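Local structure of glycerol kinase, putative (Plasmodium falciparum, 2W40) at residues C39-P42 with G43-E46; T130-Y133 with F134-Y137; I380-A383 with L384-I388; T418-K421 with P422-Q425. The protein probably catalyses the ATP-dependent phosphorylation of glycerol to sn-glycerol 3-phosphate. All blocks are in the same frame, centred on the assembly; numbering follows the deposited sequence.

Interactions 1 and 2 are loops of the N-terminal FGGY domain, their centres 20 Å apart and their nearest atoms about 8 Å apart. Interactions 3 and 4 belong to the C-terminal domain, where two helices pack directly: their centres lie 13 Å apart, and Phe423 CZ is 4.0 Å from Ile388 CG2. Three of the four lie close to the nucleotide- or glycerol-binding regions. The side chain of Asn420 in interaction 4 is about 4 Å from that of the ADP-binding residue Ser334, and the side chain of Tyr45 in interaction 1 is about 5 Å from that of Thr270, also an ADP-binding residue. At 130-137, the chain reaches bound glycerol through the hydroxyl of Tyr137.

Interaction 1 (C39-P42 with G43-E46); sequences CLKP and GWYE. With EDO (1,2-ethanediol), chain B; EDO (1,2-ethanediol), chain D.
Lys41 lies along one face of the indole of Trp44 while Cys39 lays its sulfur on the ring of Tyr45, and two successive aromatic residues are thus each covered on one face from within the same short loop. The lysine and tryptophan side chains run side by side, pointing the same way. Lys41 CD sits 3.7 Å from the centroid of the six-membered ring of Trp44, only 7° off the ring normal, a CH-pi contact over its centre. A bend at chi3 keeps the rest of the chain above the indole, and Lys41 NZ ends 4.2 Å from the same centroid in a cation-pi contact. On the next ring, Cys39 SG makes a sulfur-aromatic contact, displaced from the middle and 3.6 Å from Tyr45 CD1. Residues Lys41 to Trp44 form a type II turn, closed by a hydrogen bond of 2.9 Å from Trp44 N to Lys41 O (167° at the hydrogen), with Gly43 supplying the positive phi of its third position. Cys39 CA also approaches Trp44 O at 3.3 Å. Tyr45 OH is bonded to Gln37, and Cys39 O accepts from Asn374 of the second subunit. Lying between strands 27-34 and 46-47, the loop leans on the segment following strand 102-103, where Asp107 accepts from Tyr45 N and Arg109 makes a further cation-pi contact with Trp44.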
loop_
_atom_site.group_PDB
_atom_site.type_symbol
_atom_site.label_atom_id
_atom_site.label_comp_id
_atom_site.label_asym_id
_atom_site.label_seq_id
_atom_site.Cartn_x
_atom_site.Cartn_y
_atom_site.Cartn_z
ATOM N N CYS C 39 9.596 -14.742 -8.152
ATOM C CA CYS C 39 9.220 -13.447 -8.787
ATOM C C CYS C 39 10.441 -12.535 -8.745
ATOM O O CYS C 39 10.472 -11.604 -7.894
ATOM C CB CYS C 39 8.017 -12.815 -8.113
ATOM S SG CYS C 39 6.546 -13.912 -7.910
ATOM N N LEU C 40 11.370 -12.840 -9.670
ATOM C CA LEU C 40 12.774 -12.314 -9.856
ATOM C C LEU C 40 12.789 -10.837 -10.203
ATOM O O LEU C 40 13.702 -10.060 -9.848
ATOM C CB LEU C 40 13.515 -13.047 -11.041
ATOM C CG LEU C 40 15.051 -12.837 -11.272
ATOM C CD1 LEU C 40 15.859 -12.913 -10.031
ATOM C CD2 LEU C 40 15.626 -13.890 -12.314
ATOM N N LYS C 41 11.830 -10.472 -11.051
ATOM C CA LYS C 41 11.778 -9.185 -11.700
ATOM C C LYS C 41 10.315 -8.801 -11.834
ATOM O O LYS C 41 9.470 -9.698 -11.861
ATOM C CB LYS C 41 12.396 -9.314 -13.090
ATOM C CG LYS C 41 13.820 -9.868 -12.934
ATOM C CD LYS C 41 14.433 -10.506 -14.154
ATOM C CE LYS C 41 14.337 -9.635 -15.271
ATOM N NZ LYS C 41 15.633 -9.981 -15.987
ATOM N N PRO C 42 9.995 -7.494 -11.984
ATOM C CA PRO C 42 8.582 -7.137 -12.169
ATOM C C PRO C 42 7.949 -7.888 -13.347
ATOM O O PRO C 42 8.479 -7.914 -14.472
ATOM C CB PRO C 42 8.589 -5.613 -12.366
ATOM C CG PRO C 42 9.773 -5.241 -11.612
ATOM C CD PRO C 42 10.815 -6.264 -11.889
ATOM N N GLY C 43 6.890 -8.628 -13.025
ATOM C CA GLY C 43 6.165 -9.336 -14.072
ATOM C C GLY C 43 6.611 -10.797 -14.251
ATOM O O GLY C 43 5.812 -11.601 -14.757
ATOM N N TRP C 44 7.767 -11.209 -13.698
ATOM C CA TRP C 44 8.221 -12.580 -13.900
ATOM C C TRP C 44 7.629 -13.426 -12.780
ATOM O O TRP C 44 7.558 -12.996 -11.611
ATOM C CB TRP C 44 9.729 -12.650 -13.789
ATOM C CG TRP C 44 10.421 -12.092 -14.983
ATOM C CD1 TRP C 44 9.976 -11.081 -15.806
ATOM C CD2 TRP C 44 11.574 -12.628 -15.588
ATOM N NE1 TRP C 44 10.871 -10.903 -16.850
ATOM C CE2 TRP C 44 11.838 -11.860 -16.756
ATOM C CE3 TRP C 44 12.449 -13.677 -15.271
ATOM C CZ2 TRP C 44 12.907 -12.137 -17.573
ATOM C CZ3 TRP C 44 13.550 -13.904 -16.084
ATOM C CH2 TRP C 44 13.740 -13.152 -17.246
ATOM N N TYR C 45 7.224 -14.651 -13.136
ATOM C CA TYR C 45 6.655 -15.600 -12.192
ATOM C C TYR C 45 6.995 -16.988 -12.729
ATOM O O TYR C 45 6.501 -17.421 -13.778
ATOM C CB TYR C 45 5.156 -15.417 -12.056
ATOM C CG TYR C 45 4.551 -15.840 -10.741
ATOM C CD1 TYR C 45 3.756 -15.001 -9.949
ATOM C CD2 TYR C 45 4.762 -17.135 -10.279
ATOM C CE1 TYR C 45 3.098 -15.501 -8.764
ATOM C CE2 TYR C 45 4.165 -17.647 -9.131
ATOM C CZ TYR C 45 3.308 -16.818 -8.384
ATOM O OH TYR C 45 2.712 -17.235 -7.266
ATOM N N GLU C 46 7.873 -17.667 -11.966
ATOM C CA GLU C 46 8.355 -18.980 -12.312
ATOM C C GLU C 46 8.255 -20.008 -11.151
ATOM O O GLU C 46 8.226 -19.670 -9.930
ATOM C CB GLU C 46 9.827 -18.886 -12.702
ATOM C CG GLU C 46 10.089 -17.985 -13.885
ATOM C CD GLU C 46 11.556 -17.822 -14.351
ATOM O OE1 GLU C 46 12.486 -18.382 -13.769
ATOM O OE2 GLU C 46 11.737 -17.055 -15.320
HETATM C C1 EDO B . 5.648 -11.248 -11.019
HETATM O O1 EDO B . 6.249 -9.856 -10.597
HETATM C C2 EDO B . 4.157 -11.609 -11.476
HETATM O O2 EDO B . 3.463 -11.572 -12.806
HETATM C C1 EDO D . 16.590 -16.774 -16.086
HETATM O O1 EDO D . 16.036 -16.057 -17.317
HETATM C C2 EDO D . 15.884 -17.192 -14.728
HETATM O O2 EDO D . 15.084 -18.479 -14.653
#

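Interaction 2 (T130-Y133 with F134-Y137). With EDO (1,2-ethanediol), chain E.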
loop_
_atom_site.group_PDB
_atom_site.type_symbol
_atom_site.label_atom_id
_atom_site.label_comp_id
_atom_site.label_asym_id
_atom_site.label_seq_id
_atom_site.Cartn_x
_atom_site.Cartn_y
_atom_site.Cartn_z
ATOM N N THR C 130 -9.635 -20.323 -31.105
ATOM C CA THR C 130 -9.096 -20.819 -29.833
ATOM C C THR C 130 -9.988 -20.628 -28.642
ATOM O O THR C 130 -9.733 -21.179 -27.597
ATOM C CB THR C 130 -7.683 -20.208 -29.499
ATOM O OG1 THR C 130 -7.903 -18.813 -29.180
ATOM C CG2 THR C 130 -6.651 -20.464 -30.605
ATOM N N GLY C 131 -10.953 -19.727 -28.716
ATOM C CA GLY C 131 -11.715 -19.315 -27.548
ATOM C C GLY C 131 -11.331 -18.101 -26.719
ATOM O O GLY C 131 -12.082 -17.616 -25.885
ATOM N N THR C 132 -10.220 -17.490 -27.124
ATOM C CA THR C 132 -9.663 -16.341 -26.446
ATOM C C THR C 132 -8.983 -15.385 -27.451
ATOM O O THR C 132 -8.592 -15.825 -28.511
ATOM C CB THR C 132 -8.555 -16.788 -25.365
ATOM O OG1 THR C 132 -8.222 -15.679 -24.514
ATOM C CG2 THR C 132 -7.338 -17.492 -26.073
ATOM N N TYR C 133 -8.898 -14.132 -27.010
ATOM C CA TYR C 133 -7.949 -13.175 -27.661
ATOM C C TYR C 133 -6.536 -13.440 -27.136
ATOM O O TYR C 133 -6.362 -14.183 -26.175
ATOM C CB TYR C 133 -8.359 -11.777 -27.324
ATOM C CG TYR C 133 -9.738 -11.315 -27.741
ATOM C CD1 TYR C 133 -10.260 -11.659 -28.918
ATOM C CD2 TYR C 133 -10.508 -10.596 -26.899
ATOM C CE1 TYR C 133 -11.451 -11.154 -29.383
ATOM C CE2 TYR C 133 -11.779 -10.188 -27.287
ATOM C CZ TYR C 133 -12.222 -10.468 -28.585
ATOM O OH TYR C 133 -13.503 -10.037 -29.019
ATOM N N PHE C 134 -5.512 -12.920 -27.828
ATOM C CA PHE C 134 -4.151 -12.928 -27.285
ATOM C C PHE C 134 -4.199 -12.301 -25.905
ATOM O O PHE C 134 -4.830 -11.255 -25.678
ATOM C CB PHE C 134 -3.201 -12.071 -28.172
ATOM C CG PHE C 134 -2.900 -12.646 -29.558
ATOM C CD1 PHE C 134 -3.038 -14.012 -29.876
ATOM C CD2 PHE C 134 -2.475 -11.820 -30.581
ATOM C CE1 PHE C 134 -2.737 -14.530 -31.175
ATOM C CE2 PHE C 134 -2.219 -12.377 -31.865
ATOM C CZ PHE C 134 -2.259 -13.681 -32.121
ATOM N N ASN C 135 -3.398 -12.889 -25.007
ATOM C CA ASN C 135 -3.246 -12.394 -23.668
ATOM C C ASN C 135 -1.922 -12.862 -23.069
ATOM O O ASN C 135 -1.219 -13.630 -23.697
ATOM C CB ASN C 135 -4.482 -12.781 -22.828
ATOM C CG ASN C 135 -4.668 -14.279 -22.737
ATOM O OD1 ASN C 135 -3.644 -15.031 -22.514
ATOM N ND2 ASN C 135 -5.946 -14.739 -22.819
ATOM N N THR C 136 -1.625 -12.395 -21.873
ATOM C CA THR C 136 -0.389 -12.760 -21.190
ATOM C C THR C 136 -0.500 -14.047 -20.396
ATOM O O THR C 136 0.504 -14.486 -19.769
ATOM C CB THR C 136 0.124 -11.669 -20.233
ATOM O OG1 THR C 136 -0.878 -11.504 -19.250
ATOM C CG2 THR C 136 0.323 -10.309 -20.968
ATOM N N TYR C 137 -1.710 -14.608 -20.409
ATOM C CA TYR C 137 -2.215 -15.621 -19.427
ATOM C C TYR C 137 -1.987 -17.064 -19.985
ATOM O O TYR C 137 -1.455 -17.949 -19.259
ATOM C CB TYR C 137 -3.704 -15.312 -19.246
ATOM C CG TYR C 137 -4.520 -16.266 -18.400
ATOM C CD1 TYR C 137 -3.962 -16.960 -17.305
ATOM C CD2 TYR C 137 -5.844 -16.354 -18.619
ATOM C CE1 TYR C 137 -4.814 -17.816 -16.500
ATOM C CE2 TYR C 137 -6.639 -17.206 -17.878
ATOM C CZ TYR C 137 -6.136 -17.887 -16.791
ATOM O OH TYR C 137 -7.002 -18.702 -16.064
HETATM C C1 EDO E . -12.436 -13.261 -25.099
HETATM O O1 EDO E . -13.707 -12.639 -24.795
HETATM C C2 EDO E . -11.374 -12.906 -24.094
HETATM O O2 EDO E . -10.186 -13.488 -24.426
#
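Tyr133, Phe134 and Asn135 bear most of this contact, which turns on how Asn135 reaches back beside the carbonyl of Tyr133. The Asn135 CG lies between its own backbone N and carbonyl carbon (chi1 61°), and this places ND2 3.4 Å from Tyr133 O and 3.0 Å from Thr132 OG1. Neither approach has the angle of a hydrogen bond. The side chains of Thr132 and Asn135 cross at about a right angle. The threonine hydroxyl instead donates to Tyr133 O at 2.9 Å, in the carbonyl plane and on a lone pair, thereby bracing the peptide that leads into Phe134. Tyr133 N is taken up by an ethanediol, 3.0 Å from its O2 with 163° at the hydrogen, and the same molecule sets its C1 over one face of the Tyr133 ring. Phe134 turns its ring into a buried pocket, edge-to-face with Phe141 and against Val114 and Phe117 of helix 111-118. Further on, Asn135 OD1 accepts from Tyr137 N at 2.9 Å, the donor standing 39° above the amide carbonyl plane, and also from Phe138 N. That first bond closes an Asx turn; the turn leads into Tyr137, whose hydroxyl is hydrogen-bonded to O3 of a bound glycerol and whose ring lies beside Arg85 and Glu86.

Interaction 3 (I380-A383 with L384-I388); sequences IVRA and LLEGI. With EDO (1,2-ethanediol), chain F.
An i to i+4 salt bridge on helix 377-403 joins Arg382 to Glu386 along a buried flank of the helix. Arg382 grips side-on with two nitrogens on a single oxygen: NE stands 2.8 Å and NH2 2.9 Å from Glu386 OE2. That oxygen lies in the guanidinium plane, at its edge, while the carboxylate plane is turned 87° to it. Both donors come from the anti side of OE2, which offers its anti lone pair to NH2, whereas NE lies 33° out of the carboxylate plane. The arginine chain is fully extended from CG to NE, with CG anti to the backbone N (chi1 -179°), and this stretch carries the guanidinium alongside the next turn. Its third nitrogen, NH1, donates to Cys340 O, leaving the group pinned at more than one edge. Glu386 OE1 accepts from an ethanediol O1 at 2.6 Å, a molecule that Lys488 NZ also holds; a second positive charge nearby would probably help keep the carboxylate ionised. Routine helical bonds run beneath, among them Glu386 N to Arg382 O at 2.8 Å and Gly387 N to Ala383 O at 2.8 Å. On a different flank, Val381 CG1 comes to 4.4 Å from Leu385 CD1, and both side chains pack on helix 333-339. Phe426 of helix 421-431 lies against Arg382 and Glu386. The pair is a typical intrahelical ion pair, set in the C-terminal domain of an actin-like ATPase fold.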
loop_
_atom_site.group_PDB
_atom_site.type_symbol
_atom_site.label_atom_id
_atom_site.label_comp_id
_atom_site.label_asym_id
_atom_site.label_seq_id
_atom_site.Cartn_x
_atom_site.Cartn_y
_atom_site.Cartn_z
ATOM N N ILE C 380 -6.238 -2.374 4.865
ATOM C CA ILE C 380 -5.587 -2.714 3.568
ATOM C C ILE C 380 -5.899 -4.148 3.174
ATOM O O ILE C 380 -6.203 -4.434 2.038
ATOM C CB ILE C 380 -4.066 -2.417 3.624
ATOM C CG1 ILE C 380 -3.861 -0.889 3.918
ATOM C CG2 ILE C 380 -3.325 -3.009 2.415
ATOM C CD1 ILE C 380 -2.360 -0.469 4.265
ATOM N N VAL C 381 -5.762 -5.047 4.150
ATOM C CA VAL C 381 -6.153 -6.462 3.968
ATOM C C VAL C 381 -7.607 -6.610 3.520
ATOM O O VAL C 381 -7.891 -7.266 2.487
ATOM C CB VAL C 381 -5.825 -7.281 5.277
ATOM C CG1 VAL C 381 -6.418 -8.728 5.165
ATOM C CG2 VAL C 381 -4.349 -7.270 5.484
ATOM N N ARG C 382 -8.520 -5.972 4.242
ATOM C CA ARG C 382 -9.952 -5.995 3.887
ATOM C C ARG C 382 -10.183 -5.468 2.494
ATOM O O ARG C 382 -10.975 -6.019 1.767
ATOM C CB ARG C 382 -10.793 -5.235 4.946
ATOM C CG ARG C 382 -12.238 -5.259 4.613
ATOM C CD ARG C 382 -13.146 -4.572 5.599
ATOM N NE ARG C 382 -14.423 -4.602 4.941
ATOM C CZ ARG C 382 -15.469 -5.350 5.239
ATOM N NH1 ARG C 382 -15.544 -6.030 6.391
ATOM N NH2 ARG C 382 -16.477 -5.346 4.400
ATOM N N ALA C 383 -9.442 -4.423 2.116
ATOM C CA ALA C 383 -9.707 -3.752 0.829
ATOM C C ALA C 383 -9.296 -4.772 -0.291
ATOM O O ALA C 383 -9.896 -4.873 -1.346
ATOM C CB ALA C 383 -8.858 -2.380 0.709
ATOM N N LEU C 384 -8.183 -5.486 -0.045
ATOM C CA LEU C 384 -7.700 -6.480 -1.076
ATOM C C LEU C 384 -8.849 -7.549 -1.275
ATOM O O LEU C 384 -9.242 -7.858 -2.405
ATOM C CB LEU C 384 -6.385 -7.136 -0.751
ATOM C CG LEU C 384 -5.912 -8.130 -1.792
ATOM C CD1 LEU C 384 -4.417 -8.058 -2.115
ATOM C CD2 LEU C 384 -6.356 -9.569 -1.449
ATOM N N LEU C 385 -9.422 -7.975 -0.141
ATOM C CA LEU C 385 -10.472 -9.008 -0.145
ATOM C C LEU C 385 -11.714 -8.479 -0.819
ATOM O O LEU C 385 -12.309 -9.113 -1.703
ATOM C CB LEU C 385 -10.731 -9.423 1.289
ATOM C CG LEU C 385 -9.582 -10.239 1.902
ATOM C CD1 LEU C 385 -9.966 -10.530 3.384
ATOM C CD2 LEU C 385 -9.252 -11.512 1.136
ATOM N N GLU C 386 -12.055 -7.226 -0.517
ATOM C CA GLU C 386 -13.149 -6.578 -1.205
ATOM C C GLU C 386 -12.919 -6.519 -2.688
ATOM O O GLU C 386 -13.863 -6.704 -3.465
ATOM C CB GLU C 386 -13.465 -5.221 -0.621
ATOM C CG GLU C 386 -13.981 -5.182 0.844
ATOM C CD GLU C 386 -14.593 -3.821 1.226
ATOM O OE1 GLU C 386 -14.500 -2.814 0.427
ATOM O OE2 GLU C 386 -15.171 -3.734 2.368
ATOM N N GLY C 387 -11.711 -6.164 -3.081
ATOM C CA GLY C 387 -11.357 -6.153 -4.524
ATOM C C GLY C 387 -11.580 -7.471 -5.277
ATOM O O GLY C 387 -11.853 -7.475 -6.459
ATOM N N ILE C 388 -11.508 -8.607 -4.580
ATOM C CA ILE C 388 -11.894 -9.901 -5.175
ATOM C C ILE C 388 -13.354 -9.862 -5.579
ATOM O O ILE C 388 -13.721 -10.215 -6.713
ATOM C CB ILE C 388 -11.515 -11.093 -4.259
ATOM C CG1 ILE C 388 -9.999 -11.082 -3.870
ATOM C CG2 ILE C 388 -12.005 -12.456 -4.884
ATOM C CD1 ILE C 388 -9.613 -12.134 -2.830
HETATM C C1 EDO F . -15.841 -0.087 -0.922
HETATM O O1 EDO F . -16.442 -1.221 -0.251
HETATM C C2 EDO F . -15.058 0.752 0.111
HETATM O O2 EDO F . -15.954 1.316 1.120
#

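Interaction 4 (T418-K421 with P422-Q425)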
loop_
_atom_site.group_PDB
_atom_site.type_symbol
_atom_site.label_atom_id
_atom_site.label_comp_id
_atom_site.label_asym_id
_atom_site.label_seq_id
_atom_site.Cartn_x
_atom_site.Cartn_y
_atom_site.Cartn_z
ATOM N N THR C 418 -14.126 -19.658 1.268
ATOM C CA THR C 418 -15.577 -19.775 1.379
ATOM C C THR C 418 -16.005 -20.106 2.812
ATOM O O THR C 418 -17.192 -20.054 3.147
ATOM C CB THR C 418 -16.122 -20.826 0.342
ATOM O OG1 THR C 418 -15.704 -22.109 0.798
ATOM C CG2 THR C 418 -15.643 -20.556 -1.102
ATOM N N LYS C 419 -15.047 -20.418 3.674
ATOM C CA LYS C 419 -15.355 -20.565 5.128
ATOM C C LYS C 419 -15.435 -19.254 5.935
ATOM O O LYS C 419 -15.866 -19.264 7.087
ATOM C CB LYS C 419 -14.302 -21.503 5.736
ATOM C CG LYS C 419 -14.254 -22.846 4.991
ATOM C CD LYS C 419 -15.660 -23.477 4.861
ATOM C CE LYS C 419 -15.784 -24.533 3.741
ATOM N NZ LYS C 419 -16.480 -24.053 2.565
ATOM N N ASN C 420 -14.991 -18.135 5.309
ATOM C CA ASN C 420 -14.912 -16.805 5.892
ATOM C C ASN C 420 -16.276 -16.230 5.600
ATOM O O ASN C 420 -16.574 -15.749 4.491
ATOM C CB ASN C 420 -13.737 -16.087 5.230
ATOM C CG ASN C 420 -13.579 -14.660 5.624
ATOM O OD1 ASN C 420 -14.505 -14.004 6.131
ATOM N ND2 ASN C 420 -12.331 -14.138 5.356
ATOM N N LYS C 421 -17.144 -16.274 6.617
ATOM C CA LYS C 421 -18.534 -15.790 6.467
ATOM C C LYS C 421 -18.652 -14.314 6.092
ATOM O O LYS C 421 -19.443 -14.011 5.217
ATOM C CB LYS C 421 -19.403 -16.047 7.722
ATOM C CG LYS C 421 -19.716 -17.536 7.944
ATOM C CD LYS C 421 -20.009 -17.786 9.434
ATOM C CE LYS C 421 -20.920 -18.977 9.691
ATOM N NZ LYS C 421 -22.030 -18.605 10.692
ATOM N N PRO C 422 -17.919 -13.388 6.772
ATOM C CA PRO C 422 -18.041 -11.999 6.282
ATOM C C PRO C 422 -17.553 -11.784 4.865
ATOM O O PRO C 422 -18.134 -11.024 4.131
ATOM C CB PRO C 422 -17.235 -11.160 7.258
ATOM C CG PRO C 422 -16.457 -12.124 8.041
ATOM C CD PRO C 422 -17.128 -13.474 8.031
ATOM N N PHE C 423 -16.542 -12.509 4.477
ATOM C CA PHE C 423 -16.121 -12.430 3.060
ATOM C C PHE C 423 -17.177 -12.931 2.104
ATOM O O PHE C 423 -17.565 -12.215 1.121
ATOM C CB PHE C 423 -14.826 -13.268 2.887
ATOM C CG PHE C 423 -14.293 -13.279 1.491
ATOM C CD1 PHE C 423 -13.861 -12.131 0.854
ATOM C CD2 PHE C 423 -14.276 -14.464 0.762
ATOM C CE1 PHE C 423 -13.342 -12.147 -0.496
ATOM C CE2 PHE C 423 -13.800 -14.459 -0.555
ATOM C CZ PHE C 423 -13.291 -13.317 -1.167
ATOM N N MET C 424 -17.730 -14.125 2.368
ATOM C CA MET C 424 -18.762 -14.667 1.482
ATOM C C MET C 424 -20.014 -13.777 1.489
ATOM O O MET C 424 -20.684 -13.585 0.453
ATOM C CB MET C 424 -19.051 -16.093 1.905
ATOM C CG MET C 424 -17.940 -17.096 1.602
ATOM S SD MET C 424 -17.154 -16.828 -0.116
ATOM C CE MET C 424 -18.481 -17.452 -0.965
ATOM N N GLN C 425 -20.348 -13.185 2.648
ATOM C CA GLN C 425 -21.508 -12.291 2.713
ATOM C C GLN C 425 -21.276 -11.042 1.820
ATOM O O GLN C 425 -22.139 -10.640 1.090
ATOM C CB GLN C 425 -21.799 -11.917 4.154
ATOM C CG GLN C 425 -23.088 -11.089 4.245
ATOM C CD GLN C 425 -24.337 -11.837 3.756
ATOM O OE1 GLN C 425 -24.710 -12.827 4.368
ATOM N NE2 GLN C 425 -24.952 -11.357 2.737
#
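The chain leaves a short 3-10 segment at Thr418-Lys419 and enters helix 421-431 through Asn420, whose carbonyl O accepts from Met424 N at 2.9 Å and Lys421 O from Gln425 N at 2.8 Å. Asn420 occupies the N-cap position, and its side chain caps the first turn: OD1 accepts from Phe423 N at 3.0 Å. The donor stands well above the amide carbonyl plane, by 57°, and so is not on a lone pair. With Asn420 CG anti to the backbone N (chi1 175°), the side chains of Asn420 and Phe423 cross at about a right angle, amide and ring planes 49° apart, and CG comes to 3.3 Å from Phe423 CB. Pro422 fits the first turn of a helix, where no hydrogen is needed on its nitrogen, and its CD rests 3.3 Å from Asn420 OD1. This N-cap arrangement, at the nucleotide side of the C-terminal FGGY domain, brings Asn420 against Ser334 of helix 333-339, a residue that binds ADP. Met424 reaches back to Thr418 of the 3-10 segment. Its chain bends at chi2 and chi3, CG lies 3.4 Å from Thr418 O, and SD runs beside the Thr418 methyl, 4.1 Å from CG2. Tyr268 of strand 264-268 packs on both of these side chains. Thr418 OG1 is bonded to Gly415 O and also accepts from Lys419 NZ at 2.7 Å, while Gln425 NE2 is held by His477 O and Asp429.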